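Local coordinates for bacterial transferase hexapeptide (Three repeats) family protein (Acinetobacter baumannii, PDB 4M9C), which probably transfers an acetyl group from acetyl-coenzyme A to a UDP-linked amino sugar in the biosynthesis of UDP-N,N'-diacetylbacillosamine, at residues 102-107 against 116-121; 109-114 against 127-132; 134-139 against 146-151; 138-143 against 152-157; 156-161 against 181-186. One frame throughout, in Å; residues are numbered along the deposited sequence. Where two conformers were deposited one is given.

Interaction 1. Residues 102-107 against 116-121; sequences DEVEIG and TCLTSN
Asp102 and Glu103 form a corner of the left-handed beta-helix, and Ser120 and Asn121 form the corresponding corner one coil further on. The two corners meet through the backbone of Asp102. Its carbonyl O accepts the Asn121 N-H at 2.8 Å, with the donor tilted 19° from the carbonyl plane, and the same oxygen also takes a CA-H contact from Ser120. On the other side of the residue, Asp102 N donates to Ser120 OG at 3.2 Å. The serine hydroxyl reaches this amide because chi1 of -58° sets OG anti to the carbonyl carbon, beside its own N. The same OG is also hydrogen-bonded to the Lys15 carbonyl of a second subunit.

Further out, Glu103 CB lies 3.9 Å from Asn121 OD1. Asn121 ND2 is hydrogen-bonded to OD1 of Asn46 of the second subunit. Below the corner the contact turns apolar. Val104 CG2 presses on the carbonyl oxygen of Thr119 at 3.0 Å, a tight fit, while Ile106 CD1 and Leu118 CD2 meet tip to tip at 4.0 Å and Val104 CG1 stands 4.2 Å from the same leucine methyl. These side chains converge from two faces of the prism, the touching parts of the segments running 104° apart.

Strand 104-106 is the outermost of its parallel sheet and pairs with strand 122-124, whose Ile122 and Ile124 pack beside Val104 and Ile106. Strand 117-118 runs between strands 99-100 and 135-136 in the neighbouring face.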
# COMPACT_ATOMS: atom_id res chain seq x y z
N ASP A 102 -11.87 2.02 14.58
CA ASP A 102 -12.75 1.85 15.75
C ASP A 102 -12.84 0.42 16.27
O ASP A 102 -12.90 -0.52 15.50
CB ASP A 102 -14.17 2.29 15.40
CG ASP A 102 -14.40 3.78 15.60
OD1 ASP A 102 -13.52 4.46 16.17
OD2 ASP A 102 -15.48 4.26 15.18
N GLU A 103 -12.89 0.27 17.59
CA GLU A 103 -13.23 -1.01 18.20
C GLU A 103 -12.32 -2.14 17.72
O GLU A 103 -12.78 -3.22 17.34
CB GLU A 103 -14.69 -1.37 17.90
CG GLU A 103 -15.72 -0.35 18.40
CD GLU A 103 -15.83 -0.31 19.92
OE1 GLU A 103 -15.39 -1.28 20.58
OE2 GLU A 103 -16.36 0.69 20.44
N VAL A 104 -11.02 -1.87 17.73
CA VAL A 104 -10.05 -2.90 17.39
C VAL A 104 -9.41 -3.38 18.67
O VAL A 104 -8.78 -2.62 19.40
CB VAL A 104 -8.98 -2.39 16.42
CG1 VAL A 104 -7.97 -3.50 16.13
CG2 VAL A 104 -9.64 -1.90 15.13
N GLU A 105 -9.61 -4.66 18.95
CA GLU A 105 -9.10 -5.29 20.16
C GLU A 105 -7.93 -6.20 19.77
O GLU A 105 -8.07 -7.06 18.90
CB GLU A 105 -10.24 -6.07 20.82
CG GLU A 105 -9.88 -6.83 22.07
CD GLU A 105 -10.91 -7.91 22.39
OE1 GLU A 105 -10.51 -9.08 22.59
OE2 GLU A 105 -12.12 -7.58 22.43
N ILE A 106 -6.78 -6.01 20.41
CA ILE A 106 -5.54 -6.67 20.01
C ILE A 106 -4.84 -7.28 21.22
O ILE A 106 -4.60 -6.57 22.20
CB ILE A 106 -4.56 -5.66 19.38
CG1 ILE A 106 -5.23 -4.87 18.25
CG2 ILE A 106 -3.31 -6.37 18.87
CD1 ILE A 106 -4.41 -3.67 17.76
N GLY A 107 -4.48 -8.56 21.14
CA GLY A 107 -3.72 -9.20 22.21
C GLY A 107 -2.28 -8.70 22.31
O GLY A 107 -1.80 -8.01 21.41
N THR A 116 0.72 -0.38 7.55
CA THR A 116 -0.32 -1.33 7.92
C THR A 116 -1.59 -0.61 8.32
O THR A 116 -1.57 0.56 8.72
CB THR A 116 0.10 -2.23 9.08
OG1 THR A 116 0.80 -1.46 10.07
CG2 THR A 116 0.98 -3.38 8.57
N CYS A 117 -2.70 -1.32 8.26
CA CYS A 117 -4.00 -0.73 8.51
C CYS A 117 -4.93 -1.76 9.12
O CYS A 117 -5.09 -2.85 8.58
CB CYS A 117 -4.60 -0.20 7.21
SG CYS A 117 -6.21 0.66 7.41
N LEU A 118 -5.52 -1.42 10.26
CA LEU A 118 -6.58 -2.21 10.87
C LEU A 118 -7.82 -1.31 10.90
O LEU A 118 -7.74 -0.19 11.42
CB LEU A 118 -6.18 -2.58 12.30
CG LEU A 118 -5.39 -3.86 12.64
CD1 LEU A 118 -4.63 -4.50 11.47
CD2 LEU A 118 -4.47 -3.59 13.81
N THR A 119 -8.94 -1.75 10.34
CA THR A 119 -10.11 -0.87 10.27
C THR A 119 -10.96 -0.90 11.56
O THR A 119 -10.49 -0.45 12.59
CB THR A 119 -10.94 -1.07 8.99
OG1 THR A 119 -11.49 -2.39 8.94
CG2 THR A 119 -10.08 -0.82 7.74
N SER A 120 -12.18 -1.43 11.50
CA SER A 120 -13.08 -1.35 12.66
C SER A 120 -13.74 -2.67 13.06
O SER A 120 -14.08 -3.49 12.21
CB SER A 120 -14.19 -0.31 12.40
OG SER A 120 -13.63 0.96 12.12
N ASN A 121 -13.95 -2.84 14.36
CA ASN A 121 -14.69 -3.99 14.88
C ASN A 121 -13.94 -5.26 14.56
O ASN A 121 -14.42 -6.11 13.81
CB ASN A 121 -16.10 -4.02 14.31
CG ASN A 121 -16.96 -2.87 14.80
OD1 ASN A 121 -17.61 -2.97 15.84
ND2 ASN A 121 -16.92 -1.77 14.09

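Interaction 2. Residues 109-114 against 127-132; sequences GSLLCP and FFHANI
Leu111 is bonded to segment 127-132 through both of its backbone polar groups: its N donates to Phe128 O, and its O receives Ala130 N, each at 2.9 Å. Cys113 N continues the series to Ala130 O. Weaker CA-H...O contacts extend the pairing at both ends, from Phe127 CA to Gly109 O and from Ile132 CA to Pro114 O, the latter 3.2 Å long. A water bridges the segments, donating to Gly109 O and lying 2.9 Å from His129 NE2, in the plane of the imidazole.

This parallel pairing, in the register Leu111 with His129 and Leu112 with Ala130, stacks two successive coils in one face of the left-handed beta-helix, with side chains alternating outward and inward. Among the outward groups, Leu111 CD2 sits over one face of the His129 ring, 3.8 Å from its centroid, in a CH-pi contact. Leu111 also touches Val17 of helix 14-24 and His129 touches Arg76 of helix 73-85, so this side faces the Rossmann-like N-terminal domain.

Apolar contacts fill the inner side. Leu112 CD2 drops onto Ala130 CB at 3.8 Å and meets Phe128 CD2 at 4.1 Å, the leucine and phenylalanine side chains crossing at about a right angle. Toward the next corner, Ile132 CG2 lies 3.6 Å from Pro114 CD and 3.7 Å from Cys113 CB.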
# COMPACT_ATOMS: atom_id res chain seq x y z
N GLY A 109 1.88 -8.37 22.41
CA GLY A 109 2.94 -8.78 21.50
C GLY A 109 2.65 -8.56 20.03
O GLY A 109 3.22 -9.24 19.18
N SER A 110 1.77 -7.62 19.71
CA SER A 110 1.52 -7.32 18.30
C SER A 110 2.71 -6.59 17.69
O SER A 110 3.48 -5.92 18.37
CB SER A 110 0.22 -6.51 18.12
OG SER A 110 0.32 -5.25 18.76
N LEU A 111 2.87 -6.75 16.38
CA LEU A 111 3.92 -6.08 15.65
C LEU A 111 3.34 -5.58 14.33
O LEU A 111 3.02 -6.38 13.46
CB LEU A 111 5.07 -7.05 15.39
CG LEU A 111 6.14 -6.56 14.41
CD1 LEU A 111 6.89 -5.36 14.98
CD2 LEU A 111 7.11 -7.68 14.08
N LEU A 112 3.18 -4.27 14.20
CA LEU A 112 2.55 -3.70 13.00
C LEU A 112 3.57 -2.85 12.25
O LEU A 112 3.95 -1.78 12.72
CB LEU A 112 1.31 -2.87 13.37
CG LEU A 112 0.34 -3.59 14.31
CD1 LEU A 112 -0.76 -2.64 14.87
CD2 LEU A 112 -0.28 -4.80 13.65
N CYS A 113 3.98 -3.32 11.08
CA CYS A 113 5.03 -2.66 10.31
C CYS A 113 4.50 -1.46 9.51
O CYS A 113 3.30 -1.18 9.54
CB CYS A 113 5.73 -3.69 9.41
SG CYS A 113 6.52 -5.05 10.38
N PRO A 114 5.39 -0.74 8.82
CA PRO A 114 4.97 0.45 8.07
C PRO A 114 3.87 0.19 7.04
O PRO A 114 3.86 -0.84 6.37
CB PRO A 114 6.26 0.90 7.39
CG PRO A 114 7.34 0.49 8.39
CD PRO A 114 6.86 -0.85 8.90
N PHE A 127 0.40 -12.05 19.81
CA PHE A 127 1.58 -12.19 18.97
C PHE A 127 1.26 -12.19 17.48
O PHE A 127 1.83 -12.95 16.70
CB PHE A 127 2.42 -13.39 19.43
CG PHE A 127 2.79 -13.31 20.89
CD1 PHE A 127 2.04 -13.97 21.85
CD2 PHE A 127 3.83 -12.48 21.31
CE1 PHE A 127 2.34 -13.85 23.20
CE2 PHE A 127 4.14 -12.36 22.66
CZ PHE A 127 3.39 -13.05 23.60
N PHE A 128 0.34 -11.31 17.10
CA PHE A 128 0.03 -11.04 15.70
C PHE A 128 1.15 -10.26 15.04
O PHE A 128 1.69 -9.31 15.63
CB PHE A 128 -1.27 -10.25 15.61
CG PHE A 128 -1.69 -9.91 14.22
CD1 PHE A 128 -1.95 -10.91 13.30
CD2 PHE A 128 -1.89 -8.58 13.84
CE1 PHE A 128 -2.36 -10.60 12.00
CE2 PHE A 128 -2.31 -8.25 12.56
CZ PHE A 128 -2.55 -9.27 11.62
N HIS A 129 1.51 -10.66 13.82
CA HIS A 129 2.53 -9.98 13.04
C HIS A 129 1.94 -9.53 11.71
O HIS A 129 1.46 -10.36 10.93
CB HIS A 129 3.72 -10.90 12.76
CG HIS A 129 4.71 -10.98 13.88
ND1 HIS A 129 6.05 -11.23 13.67
CD2 HIS A 129 4.57 -10.82 15.22
CE1 HIS A 129 6.69 -11.23 14.83
NE2 HIS A 129 5.81 -10.99 15.78
N ALA A 130 1.97 -8.22 11.47
CA ALA A 130 1.51 -7.65 10.21
C ALA A 130 2.68 -6.92 9.58
O ALA A 130 3.07 -5.86 10.05
CB ALA A 130 0.38 -6.69 10.44
N ASN A 131 3.24 -7.48 8.52
CA ASN A 131 4.35 -6.83 7.83
C ASN A 131 3.84 -5.77 6.88
O ASN A 131 2.63 -5.59 6.72
CB ASN A 131 5.23 -7.83 7.09
CG ASN A 131 6.72 -7.50 7.21
OD1 ASN A 131 7.15 -6.34 7.05
ND2 ASN A 131 7.51 -8.52 7.53
N ILE A 132 4.77 -5.07 6.24
CA ILE A 132 4.44 -3.87 5.48
C ILE A 132 3.30 -4.01 4.46
O ILE A 132 3.21 -5.00 3.72
CB ILE A 132 5.68 -3.25 4.83
CG1 ILE A 132 6.39 -4.26 3.93
CG2 ILE A 132 6.67 -2.81 5.91
CD1 ILE A 132 7.56 -3.64 3.20
O HOH W 1 5.31 -10.97 18.59

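Interaction 3. Residues 134-139 against 146-151; sequences SYVAHD and VTFAPG
Phe148 and Ser134 make up the larger part of this contact, the phenylalanine ring projecting from one face of the beta-helix into its interior to meet the strand of the face next to it. Packing is closest at CE1, which lies 3.6 Å from Val136 CG2 and 3.5 Å from Tyr135 O. The carbonyl oxygen approaches the ring edge in its plane, whereas the valine methyl comes in obliquely, the two side chains crossing at about a right angle. With chi1 at -82°, CG is turned anti to the carbonyl carbon, which carries the ring across to these partners. Phe128 meets the same ring edge-to-face.

Toward the corner the fit is looser. Ser134 OG stands 3.8 Å from Phe148 CB, and Ser134 CB is equally far from Ala149 O; the hydroxyl is hydrogen-bonded to Asn131 O. At the other end of segment 134-139 the chain runs on to the subunit interface. There His138 ND1 donates to Asp139 OD2 at 2.6 Å, on the anti side of the carboxylate, while OD1 forms a salt bridge with Lys15 of a second subunit.

No hydrogen bond joins segments 134-139 and 146-151; between them the contact rests on van der Waals packing and on a carbonyl oxygen set at the ring edge.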
# COMPACT_ATOMS: atom_id res chain seq x y z
N SER A 134 0.32 -4.77 4.85
CA SER A 134 -0.77 -5.70 5.15
C SER A 134 -1.91 -4.99 5.90
O SER A 134 -1.69 -3.96 6.55
CB SER A 134 -0.29 -6.94 5.92
OG SER A 134 0.17 -6.62 7.23
N TYR A 135 -3.12 -5.52 5.78
CA TYR A 135 -4.25 -4.93 6.49
C TYR A 135 -5.28 -5.95 6.92
O TYR A 135 -5.33 -7.07 6.40
CB TYR A 135 -4.92 -3.86 5.63
CG TYR A 135 -5.67 -4.38 4.42
CD1 TYR A 135 -6.89 -5.05 4.56
CD2 TYR A 135 -5.20 -4.15 3.14
CE1 TYR A 135 -7.60 -5.50 3.45
CE2 TYR A 135 -5.90 -4.60 2.02
CZ TYR A 135 -7.09 -5.28 2.19
OH TYR A 135 -7.78 -5.72 1.08
N VAL A 136 -6.09 -5.58 7.90
CA VAL A 136 -7.23 -6.37 8.35
C VAL A 136 -8.47 -5.46 8.30
O VAL A 136 -8.48 -4.39 8.92
CB VAL A 136 -7.04 -6.86 9.79
CG1 VAL A 136 -8.25 -7.67 10.24
CG2 VAL A 136 -5.73 -7.65 9.93
N ALA A 137 -9.50 -5.88 7.58
CA ALA A 137 -10.68 -5.04 7.40
C ALA A 137 -11.76 -5.38 8.42
O ALA A 137 -11.50 -6.12 9.36
CB ALA A 137 -11.20 -5.16 5.99
N HIS A 138 -12.97 -4.87 8.21
CA HIS A 138 -14.00 -4.86 9.26
C HIS A 138 -14.53 -6.24 9.64
O HIS A 138 -14.68 -7.12 8.78
CB HIS A 138 -15.18 -3.97 8.83
CG HIS A 138 -15.96 -4.53 7.68
ND1 HIS A 138 -17.01 -5.40 7.86
CD2 HIS A 138 -15.82 -4.36 6.35
CE1 HIS A 138 -17.49 -5.75 6.68
NE2 HIS A 138 -16.79 -5.13 5.74
N ASP A 139 -14.82 -6.41 10.92
CA ASP A 139 -15.51 -7.60 11.42
C ASP A 139 -14.70 -8.89 11.27
O ASP A 139 -15.26 -9.96 11.10
CB ASP A 139 -16.89 -7.74 10.77
CG ASP A 139 -17.80 -6.55 11.11
OD1 ASP A 139 -18.06 -6.32 12.31
OD2 ASP A 139 -18.21 -5.83 10.18
N VAL A 146 -0.63 -15.58 14.49
CA VAL A 146 -0.93 -15.41 13.08
C VAL A 146 0.08 -14.44 12.47
O VAL A 146 0.48 -13.44 13.10
CB VAL A 146 -2.37 -14.90 12.88
CG1 VAL A 146 -2.61 -14.50 11.43
CG2 VAL A 146 -3.36 -15.97 13.33
N THR A 147 0.48 -14.73 11.24
CA THR A 147 1.48 -13.94 10.55
C THR A 147 0.97 -13.50 9.19
O THR A 147 0.56 -14.33 8.38
CB THR A 147 2.78 -14.75 10.35
OG1 THR A 147 3.33 -15.07 11.63
CG2 THR A 147 3.79 -13.95 9.56
N PHE A 148 0.99 -12.19 8.95
CA PHE A 148 0.67 -11.62 7.64
C PHE A 148 1.98 -11.17 7.04
O PHE A 148 2.65 -10.29 7.58
CB PHE A 148 -0.23 -10.36 7.77
CG PHE A 148 -1.71 -10.66 7.93
CD1 PHE A 148 -2.65 -9.70 7.62
CD2 PHE A 148 -2.14 -11.89 8.42
CE1 PHE A 148 -4.00 -9.96 7.78
CE2 PHE A 148 -3.49 -12.15 8.59
CZ PHE A 148 -4.42 -11.18 8.26
N ALA A 149 2.35 -11.78 5.92
CA ALA A 149 3.53 -11.36 5.18
C ALA A 149 3.19 -10.01 4.55
O ALA A 149 2.03 -9.60 4.57
CB ALA A 149 3.87 -12.39 4.10
N PRO A 150 4.19 -9.34 3.97
CA PRO A 150 3.97 -8.02 3.35
C PRO A 150 2.92 -8.05 2.25
O PRO A 150 2.93 -8.95 1.41
CB PRO A 150 5.35 -7.67 2.77
CG PRO A 150 6.32 -8.50 3.54
CD PRO A 150 5.60 -9.76 3.92
N GLY A 151 2.02 -7.07 2.27
CA GLY A 151 1.04 -6.92 1.22
C GLY A 151 -0.12 -7.89 1.34
O GLY A 151 -0.92 -8.02 0.41

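Interaction 4. Residues 138-143 against 152-157; sequences HDCVIG and AKCNGN
The backbones of 138-143 and 152-157 meet at their corners, where Asn157 N donates to His138 O at 3.0 Å and Gly156 CA adds a CA-H contact to the same oxygen. Asp139 O receives a longer one, 3.5 Å, from Asn157 CA.

The imidazole of His138 meets both Gly156 and Asn157. Its chi1 of 68° places CG between the backbone N and the carbonyl carbon, folding the ring back over the next coil so that Gly156 CA lies over one face, 4.1 Å from the centroid in a CH-pi contact. The Asn157 amide stands perpendicular to the ring, its ND2 3.6 Å from His138 CE1, while OD1 rests 3.5 Å from Asp139 CB. Further into the coil, Cys140 SG and Cys154 SG are 3.8 Å apart, in van der Waals contact and unbonded. Ile158 and Ile160 of the following strand pack on Cys140 and Cys154 respectively.

Phe13 of a second subunit meets the His138 ring at a steep angle, and Gly12 of that subunit lies against it too. Asp139 and Asn157 both have positive phi, in the left-handed region, turning the chain at equivalent points of successive coils. Such stacked corners are characteristic of the left-handed beta-helix of hexapeptide-repeat transferases, and this one lines a subunit boundary, where enzymes of the family commonly place their active sites.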
# COMPACT_ATOMS: atom_id res chain seq x y z
N HIS A 138 -12.97 -4.87 8.21
CA HIS A 138 -14.00 -4.86 9.26
C HIS A 138 -14.53 -6.24 9.64
O HIS A 138 -14.68 -7.12 8.78
CB HIS A 138 -15.18 -3.97 8.83
CG HIS A 138 -15.96 -4.53 7.68
ND1 HIS A 138 -17.01 -5.40 7.86
CD2 HIS A 138 -15.82 -4.36 6.35
CE1 HIS A 138 -17.49 -5.75 6.68
NE2 HIS A 138 -16.79 -5.13 5.74
N ASP A 139 -14.82 -6.41 10.92
CA ASP A 139 -15.51 -7.60 11.42
C ASP A 139 -14.70 -8.89 11.27
O ASP A 139 -15.26 -9.96 11.10
CB ASP A 139 -16.89 -7.74 10.77
CG ASP A 139 -17.80 -6.55 11.11
OD1 ASP A 139 -18.06 -6.32 12.31
OD2 ASP A 139 -18.21 -5.83 10.18
N CYS A 140 -13.38 -8.78 11.36
CA CYS A 140 -12.56 -9.98 11.28
C CYS A 140 -12.23 -10.48 12.68
O CYS A 140 -12.21 -9.70 13.63
CB CYS A 140 -11.27 -9.70 10.53
SG CYS A 140 -11.53 -9.51 8.80
N VAL A 141 -12.00 -11.78 12.80
CA VAL A 141 -11.51 -12.34 14.04
C VAL A 141 -10.23 -13.08 13.70
O VAL A 141 -10.21 -13.94 12.81
CB VAL A 141 -12.54 -13.27 14.70
CG1 VAL A 141 -11.96 -13.88 15.97
CG2 VAL A 141 -13.84 -12.51 14.99
N ILE A 142 -9.16 -12.74 14.40
CA ILE A 142 -7.85 -13.29 14.10
C ILE A 142 -7.28 -13.89 15.37
O ILE A 142 -7.28 -13.24 16.41
CB ILE A 142 -6.94 -12.20 13.55
CG1 ILE A 142 -7.44 -11.80 12.16
CG2 ILE A 142 -5.51 -12.69 13.47
CD1 ILE A 142 -6.61 -10.74 11.50
N GLY A 143 -6.84 -15.14 15.28
CA GLY A 143 -6.40 -15.89 16.45
C GLY A 143 -4.99 -15.57 16.88
O GLY A 143 -4.51 -14.46 16.64
N ALA A 152 -0.21 -8.58 2.47
CA ALA A 152 -1.31 -9.52 2.70
C ALA A 152 -2.59 -8.74 2.93
O ALA A 152 -2.60 -7.79 3.72
CB ALA A 152 -1.01 -10.42 3.90
N LYS A 153 -3.67 -9.14 2.26
CA LYS A 153 -4.93 -8.40 2.25
C LYS A 153 -6.09 -9.22 2.79
O LYS A 153 -6.63 -10.10 2.12
CB LYS A 153 -5.25 -7.90 0.83
CG LYS A 153 -4.25 -6.85 0.33
CD LYS A 153 -4.40 -6.53 -1.15
CE LYS A 153 -3.54 -7.48 -1.99
N CYS A 154 -6.46 -8.94 4.03
CA CYS A 154 -7.55 -9.64 4.69
C CYS A 154 -8.78 -8.73 4.74
O CYS A 154 -8.85 -7.80 5.55
CB CYS A 154 -7.13 -10.02 6.11
SG CYS A 154 -8.38 -10.89 7.08
N ASN A 155 -9.74 -8.99 3.86
CA ASN A 155 -10.95 -8.20 3.80
C ASN A 155 -11.98 -8.55 4.87
O ASN A 155 -11.66 -9.21 5.85
CB ASN A 155 -11.54 -8.24 2.40
CG ASN A 155 -10.59 -7.65 1.38
OD1 ASN A 155 -10.01 -8.37 0.56
ND2 ASN A 155 -10.40 -6.35 1.46
N GLY A 156 -13.21 -8.09 4.69
CA GLY A 156 -14.20 -8.16 5.75
C GLY A 156 -14.76 -9.53 6.07
O GLY A 156 -14.86 -10.40 5.21
N ASN A 157 -15.16 -9.71 7.33
CA ASN A 157 -15.84 -10.91 7.78
C ASN A 157 -15.03 -12.17 7.52
O ASN A 157 -15.55 -13.16 6.98
CB ASN A 157 -17.24 -11.03 7.17
CG ASN A 157 -18.24 -10.11 7.85
OD1 ASN A 157 -18.58 -10.28 9.03
ND2 ASN A 157 -18.73 -9.13 7.10

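Interaction 5. Residues 156-161 against 181-186; sequences GNIHIE and LIIGKG
His159 O is approached by two groups of the neighbouring strand in the sheet: Ile183 N, hydrogen-bonded at 2.9 Å, and Ile182 CA, whose CA-H contact is 3.3 Å long. Leu181 O is held likewise, by His159 N and by Ile158 CA. The ladder is completed by Leu181 N to Asn157 O and by Glu161 N to Ile183 O, the last nearly straight with an N-H...O angle of 175°. Strands 158-160 and 181-183 are thus parallel neighbours, their axes 14° apart, in one face of the left-handed beta-helix. The chain returns to this face through strands 165-166 and 171-172 and the loop after them, from which Pro180 touches His159.

On the buried side Ile158, Ile160, Leu181 and Ile183 form two stacked apolar pairs. Ile160 and Ile183 lie side by side and point the same way, with Ile160 CG1 3.9 Å from Ile183 CG1, while Ile158 CG1 meets Leu181 CB at 4.2 Å. Strand 171-172 lends Ile172 to both Ile158 and Leu181.

His159 and Ile182 project from the other side. Next to them the extended Glu161 reaches across to the following coil. Its OE2 rests 3.7 Å from Ile182 CG2 and its OE1 accepts a weak bond, 3.2 Å, from Lys185 N. The main-chain bonds therefore fix the register, Ile158, Ile160, Ile183 and Leu181 pack on the inner side, and the carboxylate adds a modest polar tie where the strands end.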
# COMPACT_ATOMS: atom_id res chain seq x y z
N GLY A 156 -13.21 -8.09 4.69
CA GLY A 156 -14.20 -8.16 5.75
C GLY A 156 -14.76 -9.53 6.07
O GLY A 156 -14.86 -10.40 5.21
N ASN A 157 -15.16 -9.71 7.33
CA ASN A 157 -15.84 -10.91 7.78
C ASN A 157 -15.03 -12.17 7.52
O ASN A 157 -15.55 -13.16 6.98
CB ASN A 157 -17.24 -11.03 7.17
CG ASN A 157 -18.24 -10.11 7.85
OD1 ASN A 157 -18.58 -10.28 9.03
ND2 ASN A 157 -18.73 -9.13 7.10
N ILE A 158 -13.76 -12.13 7.89
CA ILE A 158 -12.89 -13.28 7.74
C ILE A 158 -12.42 -13.71 9.12
O ILE A 158 -12.11 -12.87 9.97
CB ILE A 158 -11.69 -12.92 6.84
CG1 ILE A 158 -12.19 -12.64 5.41
CG2 ILE A 158 -10.63 -14.04 6.86
CD1 ILE A 158 -11.16 -11.99 4.51
N HIS A 159 -12.41 -15.01 9.37
CA HIS A 159 -11.88 -15.54 10.62
C HIS A 159 -10.62 -16.33 10.29
O HIS A 159 -10.66 -17.32 9.56
CB HIS A 159 -12.91 -16.42 11.34
CG HIS A 159 -14.16 -15.69 11.73
ND1 HIS A 159 -15.20 -16.29 12.42
CD2 HIS A 159 -14.54 -14.40 11.53
CE1 HIS A 159 -16.16 -15.41 12.63
NE2 HIS A 159 -15.79 -14.26 12.10
N ILE A 160 -9.49 -15.86 10.79
CA ILE A 160 -8.20 -16.51 10.56
C ILE A 160 -7.78 -17.15 11.87
O ILE A 160 -7.53 -16.45 12.85
CB ILE A 160 -7.15 -15.50 10.08
CG1 ILE A 160 -7.59 -14.89 8.74
CG2 ILE A 160 -5.79 -16.16 9.94
CD1 ILE A 160 -6.66 -13.84 8.19
N GLU A 161 -7.72 -18.47 11.90
CA GLU A 161 -7.50 -19.18 13.16
C GLU A 161 -6.01 -19.29 13.51
O GLU A 161 -5.16 -18.91 12.71
CB GLU A 161 -8.18 -20.55 13.11
CG GLU A 161 -9.70 -20.42 13.01
CD GLU A 161 -10.39 -21.74 12.72
OE1 GLU A 161 -9.70 -22.74 12.49
OE2 GLU A 161 -11.64 -21.76 12.73
N LEU A 181 -15.66 -16.11 5.93
CA LEU A 181 -14.67 -16.94 5.25
C LEU A 181 -13.62 -17.35 6.29
O LEU A 181 -13.11 -16.51 7.04
CB LEU A 181 -14.04 -16.19 4.08
CG LEU A 181 -13.15 -17.07 3.18
CD1 LEU A 181 -13.00 -16.49 1.79
CD2 LEU A 181 -11.78 -17.30 3.82
N ILE A 182 -13.31 -18.63 6.35
CA ILE A 182 -12.41 -19.14 7.38
C ILE A 182 -11.10 -19.63 6.80
O ILE A 182 -11.08 -20.39 5.83
CB ILE A 182 -13.07 -20.28 8.17
CG1 ILE A 182 -14.37 -19.80 8.83
CG2 ILE A 182 -12.11 -20.84 9.21
CD1 ILE A 182 -15.19 -20.92 9.42
N ILE A 183 -10.01 -19.16 7.39
CA ILE A 183 -8.67 -19.68 7.13
C ILE A 183 -8.34 -20.59 8.31
O ILE A 183 -8.21 -20.12 9.44
CB ILE A 183 -7.63 -18.55 7.07
CG1 ILE A 183 -7.99 -17.55 5.97
CG2 ILE A 183 -6.24 -19.12 6.82
CD1 ILE A 183 -8.18 -18.20 4.60
N GLY A 184 -8.23 -21.88 8.06
CA GLY A 184 -8.09 -22.85 9.15
C GLY A 184 -6.79 -22.80 9.94
O GLY A 184 -5.77 -22.28 9.49
N LYS A 185 -6.84 -23.34 11.15
CA LYS A 185 -5.69 -23.36 12.03
C LYS A 185 -4.45 -23.91 11.30
O LYS A 185 -4.49 -24.98 10.69
CB LYS A 185 -6.02 -24.16 13.29
CG LYS A 185 -4.83 -24.44 14.19
CD LYS A 185 -5.27 -25.04 15.52
CE LYS A 185 -4.06 -25.55 16.32
NZ LYS A 185 -2.99 -24.51 16.44
N GLY A 186 -3.36 -23.14 11.33
CA GLY A 186 -2.10 -23.57 10.76
C GLY A 186 -2.07 -23.66 9.24
O GLY A 186 -1.10 -24.17 8.66

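How the interactions relate
Interaction 1 closes the first of these coils, bringing 116-121 back to the corner left at 102. Interaction 2 crosses it, since 109-114 lies within that coil and pairs with 127-132 only after 116-121 has passed. Interaction 3 closes a short loop within one coil, linked to interactions 1 and 2 through the backbones of neighbouring strands. Interaction 4 starts from the same residues, His138 and Asp139, closes a loop of about one coil and ends on Gly156 and Asn157, where interaction 5 begins; 5 closes the longer excursion through strands 165-166 and 171-172. Interactions 2 and 5 stack coils within single faces, 3 joins adjacent faces, and 1 and 4 do so while also stacking corners.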